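Local coordinates for dihydroorotase (Campylobacter jejuni subsp. jejuni, PDB 3PNU), which probably catalyses the reversible cyclisation of carbamoyl aspartate to dihydroorotate in pyrimidine biosynthesis, as a zinc-dependent class II dihydroorotase of the amidohydrolase superfamily, at residues L199-E203 against Y253-M257; I190-C196 against E240-L245; M25-L31 against L302-S307. All coordinates share one frame; numbering follows the deposited sequence.

Interaction 1: L199-E203 against Y253-M257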
loop_
_atom_site.group_PDB
_atom_site.type_symbol
_atom_site.label_atom_id
_atom_site.label_comp_id
_atom_site.label_asym_id
_atom_site.label_seq_id
_atom_site.Cartn_x
_atom_site.Cartn_y
_atom_site.Cartn_z
ATOM N N LEU A 199 -4.421 -25.554 0.276
ATOM C CA LEU A 199 -5.742 -26.046 0.622
ATOM C C LEU A 199 -5.963 -27.478 0.119
ATOM O O LEU A 199 -6.638 -28.270 0.779
ATOM C CB LEU A 199 -6.794 -25.133 -0.001
ATOM C CG LEU A 199 -8.273 -25.341 0.302
ATOM C CD1 LEU A 199 -8.604 -25.230 1.803
ATOM C CD2 LEU A 199 -9.121 -24.315 -0.501
ATOM N N LYS A 200 -5.404 -27.786 -1.055
ATOM C CA LYS A 200 -5.555 -29.100 -1.686
ATOM C C LYS A 200 -4.640 -30.154 -1.081
ATOM O O LYS A 200 -4.856 -31.321 -1.280
ATOM C CB LYS A 200 -5.143 -29.028 -3.155
ATOM C CG LYS A 200 -5.726 -27.900 -4.016
ATOM C CD LYS A 200 -7.137 -28.120 -4.511
ATOM C CE LYS A 200 -7.485 -27.027 -5.541
ATOM N NZ LYS A 200 -8.761 -27.245 -6.254
ATOM N N ASP A 201 -3.592 -29.750 -0.368
ATOM C CA ASP A 201 -2.623 -30.720 0.168
ATOM C C ASP A 201 -3.015 -31.420 1.462
ATOM O O ASP A 201 -2.405 -32.419 1.806
ATOM C CB ASP A 201 -1.252 -30.054 0.396
ATOM C CG ASP A 201 -0.587 -29.563 -0.897
ATOM O OD1 ASP A 201 -1.033 -29.937 -2.013
ATOM O OD2 ASP A 201 0.403 -28.790 -0.781
ATOM N N TYR A 202 -3.983 -30.904 2.214
ATOM C CA TYR A 202 -4.343 -31.553 3.485
ATOM C C TYR A 202 -5.846 -31.607 3.645
ATOM O O TYR A 202 -6.537 -30.605 3.471
ATOM C CB TYR A 202 -3.672 -30.844 4.682
ATOM C CG TYR A 202 -2.154 -30.903 4.654
ATOM C CD1 TYR A 202 -1.449 -31.904 5.335
ATOM C CD2 TYR A 202 -1.414 -29.955 3.931
ATOM C CE1 TYR A 202 -0.032 -31.960 5.294
ATOM C CE2 TYR A 202 -0.019 -29.999 3.888
ATOM C CZ TYR A 202 0.668 -31.008 4.567
ATOM O OH TYR A 202 2.042 -31.037 4.501
ATOM N N GLU A 203 -6.357 -32.781 3.980
ATOM C CA GLU A 203 -7.805 -32.970 4.112
ATOM C C GLU A 203 -8.444 -32.128 5.197
ATOM O O GLU A 203 -9.595 -31.785 5.089
ATOM C CB GLU A 203 -8.133 -34.442 4.366
ATOM C CG GLU A 203 -7.794 -35.338 3.190
ATOM C CD GLU A 203 -7.878 -36.810 3.532
ATOM O OE1 GLU A 203 -7.160 -37.593 2.881
ATOM O OE2 GLU A 203 -8.635 -37.185 4.457
ATOM N N TYR A 253 -15.522 -24.984 -5.414
ATOM C CA TYR A 253 -14.674 -25.944 -4.688
ATOM C C TYR A 253 -15.191 -26.155 -3.259
ATOM O O TYR A 253 -15.349 -25.210 -2.490
ATOM C CB TYR A 253 -13.211 -25.521 -4.698
ATOM C CG TYR A 253 -12.318 -26.546 -4.076
ATOM C CD1 TYR A 253 -12.077 -27.745 -4.720
ATOM C CD2 TYR A 253 -11.707 -26.321 -2.843
ATOM C CE1 TYR A 253 -11.262 -28.707 -4.157
ATOM C CE2 TYR A 253 -10.881 -27.282 -2.273
ATOM C CZ TYR A 253 -10.667 -28.470 -2.940
ATOM O OH TYR A 253 -9.849 -29.433 -2.404
ATOM N N GLU A 254 -15.427 -27.420 -2.936
ATOM C CA GLU A 254 -16.079 -27.838 -1.693
ATOM C C GLU A 254 -15.480 -27.402 -0.346
ATOM O O GLU A 254 -16.216 -27.332 0.642
ATOM C CB GLU A 254 -16.237 -29.363 -1.707
ATOM C CG GLU A 254 -14.892 -30.091 -1.729
ATOM C CD GLU A 254 -15.009 -31.596 -1.917
ATOM O OE1 GLU A 254 -14.060 -32.169 -2.482
ATOM O OE2 GLU A 254 -16.043 -32.195 -1.527
ATOM N N LYS A 255 -14.178 -27.125 -0.284
ATOM C CA LYS A 255 -13.561 -26.731 0.985
ATOM C C LYS A 255 -13.445 -25.202 1.169
ATOM O O LYS A 255 -12.862 -24.730 2.158
ATOM C CB LYS A 255 -12.203 -27.408 1.158
ATOM C CG LYS A 255 -12.268 -28.932 1.047
ATOM C CD LYS A 255 -11.066 -29.631 1.695
ATOM C CE LYS A 255 -9.707 -29.169 1.179
ATOM N NZ LYS A 255 -8.587 -29.770 2.003
ATOM N N VAL A 256 -13.993 -24.442 0.215
ATOM C CA VAL A 256 -13.988 -22.997 0.283
ATOM C C VAL A 256 -15.399 -22.518 0.626
ATOM O O VAL A 256 -16.378 -23.060 0.122
ATOM C CB VAL A 256 -13.487 -22.384 -1.013
ATOM C CG1 VAL A 256 -13.895 -20.929 -1.103
ATOM C CG2 VAL A 256 -11.965 -22.546 -1.104
ATOM N N MET A 257 -15.490 -21.523 1.502
ATOM C CA MET A 257 -16.762 -20.981 1.961
ATOM C C MET A 257 -16.688 -19.478 1.895
ATOM O O MET A 257 -15.627 -18.904 2.070
ATOM C CB MET A 257 -16.988 -21.368 3.419
ATOM C CG MET A 257 -17.134 -22.857 3.681
ATOM S SD MET A 257 -16.874 -23.287 5.417
ATOM C CE MET A 257 -15.092 -23.279 5.541
#
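L199 faces K255 across the contact with their CA atoms 7.9 Å apart, the end of helix 193-201 and the segment after it meeting a type I turn, Y253 to V256, that leads into strand 256-258. The turn is closed by the backbone bond from V256 N to Y253 O, and it sends the side chains of Y253 and K255 toward the helix. K255 runs past L199 in the opposite direction, and a bend at chi3 (-55°) brings its ammonium to the carbonyls at the helix end. K255 NZ donates to L199 O at 2.7 Å, with a C=O...N angle of 168°, almost in line with the carbonyl. Y202 O is equally near but poorly angled for a bond, whereas L205 O, on strand 205-209, is a second acceptor. K200, bent at chi2, reaches the Y253 ring from one face: K200 NZ lies 3.9 Å from the ring centroid, offset toward the rim, in a cation-pi contact, and its CD passes near Y253 OH. The apolar part is made by L199, whose CD2 meets V256 CG2 at 3.4 Å and approaches Y253 CE2 obliquely at 3.9 Å. L248 of helix 239-250 also packs against L199, K200, Y253 and V256. The contact therefore joins a barrel helix to the start of a neighbouring strand of the parallel sheet. The K255 ammonium may partly offset the negative charge at the C-terminal end of the helix, while the tyrosine pi cloud probably helps to stabilise the charge of the exposed K200.

Interaction 2: I190-C196 against E240-L245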
loop_
_atom_site.group_PDB
_atom_site.type_symbol
_atom_site.label_atom_id
_atom_site.label_comp_id
_atom_site.label_asym_id
_atom_site.label_seq_id
_atom_site.Cartn_x
_atom_site.Cartn_y
_atom_site.Cartn_z
ATOM N N ILE A 190 -8.377 -16.057 2.772
ATOM C CA ILE A 190 -7.144 -16.304 2.038
ATOM C C ILE A 190 -7.058 -15.318 0.897
ATOM O O ILE A 190 -8.082 -14.909 0.318
ATOM C CB ILE A 190 -6.998 -17.726 1.557
ATOM C CG1 ILE A 190 -8.100 -18.118 0.556
ATOM C CG2 ILE A 190 -6.990 -18.682 2.768
ATOM C CD1 ILE A 190 -7.787 -19.482 -0.177
ATOM N N THR A 191 -5.828 -14.935 0.580
ATOM C CA THR A 191 -5.560 -13.934 -0.430
ATOM C C THR A 191 -4.400 -14.247 -1.354
ATOM O O THR A 191 -4.015 -13.404 -2.129
ATOM C CB THR A 191 -5.197 -12.639 0.276
ATOM O OG1 THR A 191 -3.995 -12.845 1.034
ATOM C CG2 THR A 191 -6.348 -12.196 1.229
ATOM N N THR A 192 -3.847 -15.446 -1.268
ATOM C CA THR A 192 -2.697 -15.812 -2.058
ATOM C C THR A 192 -2.869 -17.133 -2.779
ATOM O O THR A 192 -3.597 -18.034 -2.337
ATOM C CB THR A 192 -1.470 -16.027 -1.156
ATOM O OG1 THR A 192 -1.730 -17.117 -0.260
ATOM C CG2 THR A 192 -1.120 -14.759 -0.351
ATOM N N LYS A 193 -2.159 -17.264 -3.883
ATOM C CA LYS A 193 -2.152 -18.500 -4.632
ATOM C C LYS A 193 -1.518 -19.585 -3.756
ATOM O O LYS A 193 -1.903 -20.746 -3.809
ATOM C CB LYS A 193 -1.374 -18.301 -5.918
ATOM C CG LYS A 193 -1.339 -19.517 -6.848
ATOM C CD LYS A 193 -0.715 -19.138 -8.167
ATOM C CE LYS A 193 -0.547 -20.339 -9.081
ATOM N NZ LYS A 193 0.040 -19.933 -10.392
ATOM N N THR A 194 -0.558 -19.195 -2.926
ATOM C CA THR A 194 0.081 -20.141 -2.042
ATOM C C THR A 194 -0.947 -20.874 -1.192
ATOM O O THR A 194 -0.860 -22.084 -1.046
ATOM C CB THR A 194 1.079 -19.454 -1.077
ATOM O OG1 THR A 194 2.004 -18.653 -1.823
ATOM C CG2 THR A 194 1.836 -20.491 -0.236
ATOM N N LEU A 195 -1.917 -20.158 -0.627
ATOM C CA LEU A 195 -2.896 -20.833 0.237
ATOM C C LEU A 195 -3.986 -21.512 -0.582
ATOM O O LEU A 195 -4.574 -22.500 -0.146
ATOM C CB LEU A 195 -3.441 -19.917 1.343
ATOM C CG LEU A 195 -2.380 -19.458 2.352
ATOM C CD1 LEU A 195 -3.022 -18.748 3.549
ATOM C CD2 LEU A 195 -1.521 -20.644 2.878
ATOM N N CYS A 196 -4.260 -21.001 -1.770
ATOM C CA CYS A 196 -5.200 -21.695 -2.637
ATOM C C CYS A 196 -4.655 -23.092 -2.903
ATOM O O CYS A 196 -5.385 -24.054 -2.844
ATOM C CB CYS A 196 -5.406 -20.965 -3.958
ATOM S SG CYS A 196 -6.249 -19.405 -3.734
ATOM N N GLU A 240 -2.355 -12.834 -10.222
ATOM C CA GLU A 240 -2.423 -14.290 -10.196
ATOM C C GLU A 240 -2.995 -14.807 -8.877
ATOM O O GLU A 240 -3.578 -15.900 -8.822
ATOM C CB GLU A 240 -1.085 -14.961 -10.598
ATOM C CG GLU A 240 0.185 -14.228 -10.161
ATOM C CD GLU A 240 0.555 -13.093 -11.127
ATOM O OE1 GLU A 240 0.558 -13.306 -12.361
ATOM O OE2 GLU A 240 0.852 -11.993 -10.646
ATOM N N ASP A 241 -2.871 -14.009 -7.829
ATOM C CA ASP A 241 -3.434 -14.381 -6.550
ATOM C C ASP A 241 -4.957 -14.301 -6.649
ATOM O O ASP A 241 -5.650 -15.227 -6.251
ATOM C CB ASP A 241 -2.887 -13.492 -5.429
ATOM C CG ASP A 241 -1.409 -13.737 -5.165
ATOM O OD1 ASP A 241 -1.001 -14.918 -5.040
ATOM O OD2 ASP A 241 -0.663 -12.748 -5.068
ATOM N N LYS A 242 -5.457 -13.200 -7.205
ATOM C CA LYS A 242 -6.889 -12.984 -7.361
ATOM C C LYS A 242 -7.506 -14.018 -8.280
ATOM O O LYS A 242 -8.599 -14.517 -8.017
ATOM C CB LYS A 242 -7.168 -11.618 -7.948
ATOM C CG LYS A 242 -8.617 -11.310 -7.971
ATOM C CD LYS A 242 -8.920 -9.977 -8.540
ATOM C CE LYS A 242 -8.745 -9.933 -10.024
ATOM N NZ LYS A 242 -9.367 -8.671 -10.502
ATOM N N GLU A 243 -6.822 -14.324 -9.373
ATOM C CA GLU A 243 -7.318 -15.313 -10.300
ATOM C C GLU A 243 -7.486 -16.663 -9.596
ATOM O O GLU A 243 -8.517 -17.304 -9.755
ATOM C CB GLU A 243 -6.392 -15.438 -11.514
ATOM C CG GLU A 243 -6.356 -14.225 -12.456
ATOM C CD GLU A 243 -7.653 -14.002 -13.239
ATOM O OE1 GLU A 243 -7.600 -14.021 -14.494
ATOM O OE2 GLU A 243 -8.719 -13.824 -12.613
ATOM N N ALA A 244 -6.503 -17.082 -8.800
ATOM C CA ALA A 244 -6.609 -18.369 -8.101
ATOM C C ALA A 244 -7.785 -18.382 -7.123
ATOM O O ALA A 244 -8.470 -19.400 -6.998
ATOM C CB ALA A 244 -5.332 -18.711 -7.398
ATOM N N LEU A 245 -8.023 -17.256 -6.435
ATOM C CA LEU A 245 -9.153 -17.154 -5.507
ATOM C C LEU A 245 -10.468 -17.282 -6.291
ATOM O O LEU A 245 -11.385 -17.991 -5.865
ATOM C CB LEU A 245 -9.128 -15.825 -4.736
ATOM C CG LEU A 245 -7.939 -15.606 -3.785
ATOM C CD1 LEU A 245 -7.791 -14.154 -3.341
ATOM C CD2 LEU A 245 -8.059 -16.523 -2.571
HETATM O O HOH W 1 0.921 -16.615 -3.730
#
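This is a helix-to-helix contact on the outer layer of the TIM barrel, where the start of helix 193-201 and the loop before it pack against helix 239-250, closest at K193 and D241. Its polar part is a carboxylate at a helix N terminus: D241 OD1 accepts from K193 N at 2.9 Å, in a fairly straight bond (165°) that arrives on the anti side of the carboxylate, 26° out of its plane. A water donates to the same oxygen and accepts from T194 N, extending the grip to a second amide of the first turn. T192 is the N-cap, its OG1 taking L195 N at 3.1 Å. The negative D241 should interact favourably with the positive end of this helix, and R238 N holds its other oxygen, OD2. Deeper in, L245 CD2 touches both C196 SG, at 3.6 Å, and I190 CG1, at 3.5 Å, while A244 CB rests on the same sulfur and on K193 CG. E166 binds the hydroxyls of both T191 and T192, and T191 lies two residues after the zinc ligand H189. I190 and L245 both reach I209 of strand 205-209, beneath the two helices, and L195 turns instead to helix 170-179.

Interaction 3: M25-L31 against L302-S307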
loop_
_atom_site.group_PDB
_atom_site.type_symbol
_atom_site.label_atom_id
_atom_site.label_comp_id
_atom_site.label_asym_id
_atom_site.label_seq_id
_atom_site.Cartn_x
_atom_site.Cartn_y
_atom_site.Cartn_z
ATOM N N MET A 25 -33.359 -14.740 -9.500
ATOM C CA MET A 25 -32.359 -15.620 -8.884
ATOM C C MET A 25 -32.650 -15.809 -7.394
ATOM O O MET A 25 -32.733 -14.837 -6.647
ATOM C CB MET A 25 -30.945 -15.061 -9.082
ATOM C CG MET A 25 -29.844 -15.985 -8.552
ATOM S SD MET A 25 -28.150 -15.483 -8.950
ATOM C CE MET A 25 -28.129 -13.862 -8.200
ATOM N N LYS A 26 -32.825 -17.067 -6.985
ATOM C CA LYS A 26 -33.080 -17.410 -5.589
ATOM C C LYS A 26 -31.822 -17.958 -4.921
ATOM O O LYS A 26 -31.096 -18.768 -5.496
ATOM C CB LYS A 26 -34.179 -18.476 -5.442
ATOM C CG LYS A 26 -35.630 -18.037 -5.658
ATOM C CD LYS A 26 -35.980 -17.826 -7.123
ATOM C CE LYS A 26 -37.484 -17.644 -7.312
ATOM N NZ LYS A 26 -37.866 -17.556 -8.765
ATOM N N LEU A 27 -31.587 -17.521 -3.693
ATOM C CA LEU A 27 -30.463 -17.993 -2.900
ATOM C C LEU A 27 -31.052 -18.600 -1.644
ATOM O O LEU A 27 -31.913 -18.004 -1.015
ATOM C CB LEU A 27 -29.519 -16.840 -2.544
ATOM C CG LEU A 27 -28.783 -16.199 -3.718
ATOM C CD1 LEU A 27 -28.072 -14.941 -3.270
ATOM C CD2 LEU A 27 -27.808 -17.202 -4.376
ATOM N N LYS A 28 -30.586 -19.786 -1.282
ATOM C CA LYS A 28 -31.091 -20.472 -0.111
ATOM C C LYS A 28 -30.098 -20.520 1.060
ATOM O O LYS A 28 -28.979 -21.010 0.926
ATOM C CB LYS A 28 -31.508 -21.890 -0.518
ATOM C CG LYS A 28 -31.888 -22.799 0.649
ATOM C CD LYS A 28 -32.425 -24.167 0.190
ATOM C CE LYS A 28 -33.807 -24.029 -0.457
ATOM N NZ LYS A 28 -34.503 -25.332 -0.685
ATOM N N ASN A 29 -30.538 -20.019 2.208
ATOM C CA ASN A 29 -29.753 -20.042 3.441
ATOM C C ASN A 29 -28.301 -19.540 3.312
ATOM O O ASN A 29 -27.360 -20.254 3.646
ATOM C CB ASN A 29 -29.759 -21.467 4.036
ATOM C CG ASN A 29 -31.146 -21.906 4.538
ATOM O OD1 ASN A 29 -31.940 -21.095 5.012
ATOM N ND2 ASN A 29 -31.422 -23.205 4.450
ATOM N N PRO A 30 -28.118 -18.312 2.820
ATOM C CA PRO A 30 -26.771 -17.765 2.709
ATOM C C PRO A 30 -26.089 -17.660 4.057
ATOM O O PRO A 30 -26.692 -17.261 5.059
ATOM C CB PRO A 30 -26.993 -16.356 2.139
ATOM C CG PRO A 30 -28.433 -16.053 2.381
ATOM C CD PRO A 30 -29.139 -17.366 2.348
ATOM N N LEU A 31 -24.821 -18.017 4.073
ATOM C CA LEU A 31 -24.053 -17.955 5.283
ATOM C C LEU A 31 -22.867 -17.031 5.105
ATOM O O LEU A 31 -22.212 -17.063 4.073
ATOM C CB LEU A 31 -23.586 -19.363 5.624
ATOM C CG LEU A 31 -24.733 -20.306 6.000
ATOM C CD1 LEU A 31 -24.325 -21.788 5.942
ATOM C CD2 LEU A 31 -25.252 -19.934 7.375
ATOM N N LEU A 302 -22.708 -20.498 -6.968
ATOM C CA LEU A 302 -22.865 -19.427 -5.993
ATOM C C LEU A 302 -23.535 -19.997 -4.725
ATOM O O LEU A 302 -23.160 -19.664 -3.585
ATOM C CB LEU A 302 -23.685 -18.275 -6.566
ATOM C CG LEU A 302 -24.037 -17.151 -5.584
ATOM C CD1 LEU A 302 -22.827 -16.725 -4.760
ATOM C CD2 LEU A 302 -24.648 -15.934 -6.309
ATOM N N GLN A 303 -24.520 -20.862 -4.943
ATOM C CA GLN A 303 -25.267 -21.493 -3.856
ATOM C C GLN A 303 -24.332 -22.371 -3.036
ATOM O O GLN A 303 -24.517 -22.512 -1.835
ATOM C CB GLN A 303 -26.461 -22.298 -4.422
ATOM C CG GLN A 303 -27.273 -23.088 -3.394
ATOM C CD GLN A 303 -27.872 -22.230 -2.283
ATOM O OE1 GLN A 303 -28.361 -21.119 -2.512
ATOM N NE2 GLN A 303 -27.857 -22.767 -1.070
ATOM N N LYS A 304 -23.341 -22.968 -3.692
ATOM C CA LYS A 304 -22.334 -23.783 -3.005
ATOM C C LYS A 304 -21.373 -22.930 -2.160
ATOM O O LYS A 304 -21.101 -23.232 -0.986
ATOM C CB LYS A 304 -21.506 -24.574 -4.014
ATOM C CG LYS A 304 -22.105 -25.905 -4.508
ATOM C CD LYS A 304 -21.313 -26.403 -5.720
ATOM C CE LYS A 304 -21.646 -27.817 -6.163
ATOM N NZ LYS A 304 -20.952 -28.865 -5.338
ATOM N N PHE A 305 -20.878 -21.864 -2.768
ATOM C CA PHE A 305 -19.919 -20.970 -2.149
ATOM C C PHE A 305 -20.503 -20.239 -0.942
ATOM O O PHE A 305 -19.836 -20.105 0.085
ATOM C CB PHE A 305 -19.370 -20.016 -3.226
ATOM C CG PHE A 305 -18.383 -18.996 -2.718
ATOM C CD1 PHE A 305 -17.215 -19.392 -2.088
ATOM C CD2 PHE A 305 -18.607 -17.640 -2.921
ATOM C CE1 PHE A 305 -16.316 -18.455 -1.632
ATOM C CE2 PHE A 305 -17.701 -16.705 -2.476
ATOM C CZ PHE A 305 -16.552 -17.112 -1.829
ATOM N N LEU A 306 -21.756 -19.797 -1.058
ATOM C CA LEU A 306 -22.444 -19.081 0.014
ATOM C C LEU A 306 -23.127 -19.943 1.050
ATOM O O LEU A 306 -23.454 -19.454 2.137
ATOM C CB LEU A 306 -23.555 -18.207 -0.573
ATOM C CG LEU A 306 -23.336 -16.758 -0.909
ATOM C CD1 LEU A 306 -24.583 -16.246 -1.617
ATOM C CD2 LEU A 306 -23.074 -15.976 0.390
ATOM N N SER A 307 -23.391 -21.205 0.730
ATOM C CA SER A 307 -24.148 -22.009 1.671
ATOM C C SER A 307 -23.919 -23.504 1.713
ATOM O O SER A 307 -23.658 -24.033 2.795
ATOM C CB SER A 307 -25.640 -21.769 1.423
ATOM O OG SER A 307 -26.428 -22.247 2.494
#
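The flat carboxamide of Q303 pairs with the backbone N-H and C=O of K28, on strand 25-28, through two hydrogen bonds. Q303 OE1 accepts from K28 N at 2.9 Å, the donor lying 25° out of the plane of the side-chain carbonyl; in return Q303 NE2 gives a hydrogen to K28 O at 2.9 Å, within the amide plane and on a carbonyl lone pair. K28 CB sits 3.8 Å from Q303 NE2. With CG anti to the backbone N and a bend at chi2 (58°), Q303 turns its amide toward the strand, and D308 OD1 takes another bond from NE2, helping to fix its rotation. Both backbone polar groups of K28 are thus matched by one amide, which ties strand 25-28, outermost in a four-stranded antiparallel sheet, to helix 299-314, whose segment 302-307 runs at 31° to the strand. Where the strand ends, L31 N donates to L306 O at 2.8 Å, nearly in line with the carbonyl. On the apolar side, L27 crosses two leucines at about a right angle: its CD2 meets L302 CD2 at 3.9 Å and its CD1 meets L306 CD1 at 4.1 Å. Helix 285-296 also packs there, L286 touching L27 and L306.

How the interactions relate
From the N terminus, residues 25-31 come first, and interaction 3 joins them to 302-307 across 270 intervening residues, a span that includes both other contacts. Within it, interaction 2 opens at 190-196 and interaction 1 at 199-203, both using helix 193-201; the chain then reaches 240-245, which closes interaction 2, before 253-257 closes interaction 1. The two loops therefore cross. Together they bind helix 193-201 to helix 239-250 and to strand 256-258, which follows it. Interaction 3 ties the antiparallel sheet to helix 299-314. It meets interaction 1 directly, F305 packing on V256 and M257, but does not touch interaction 2.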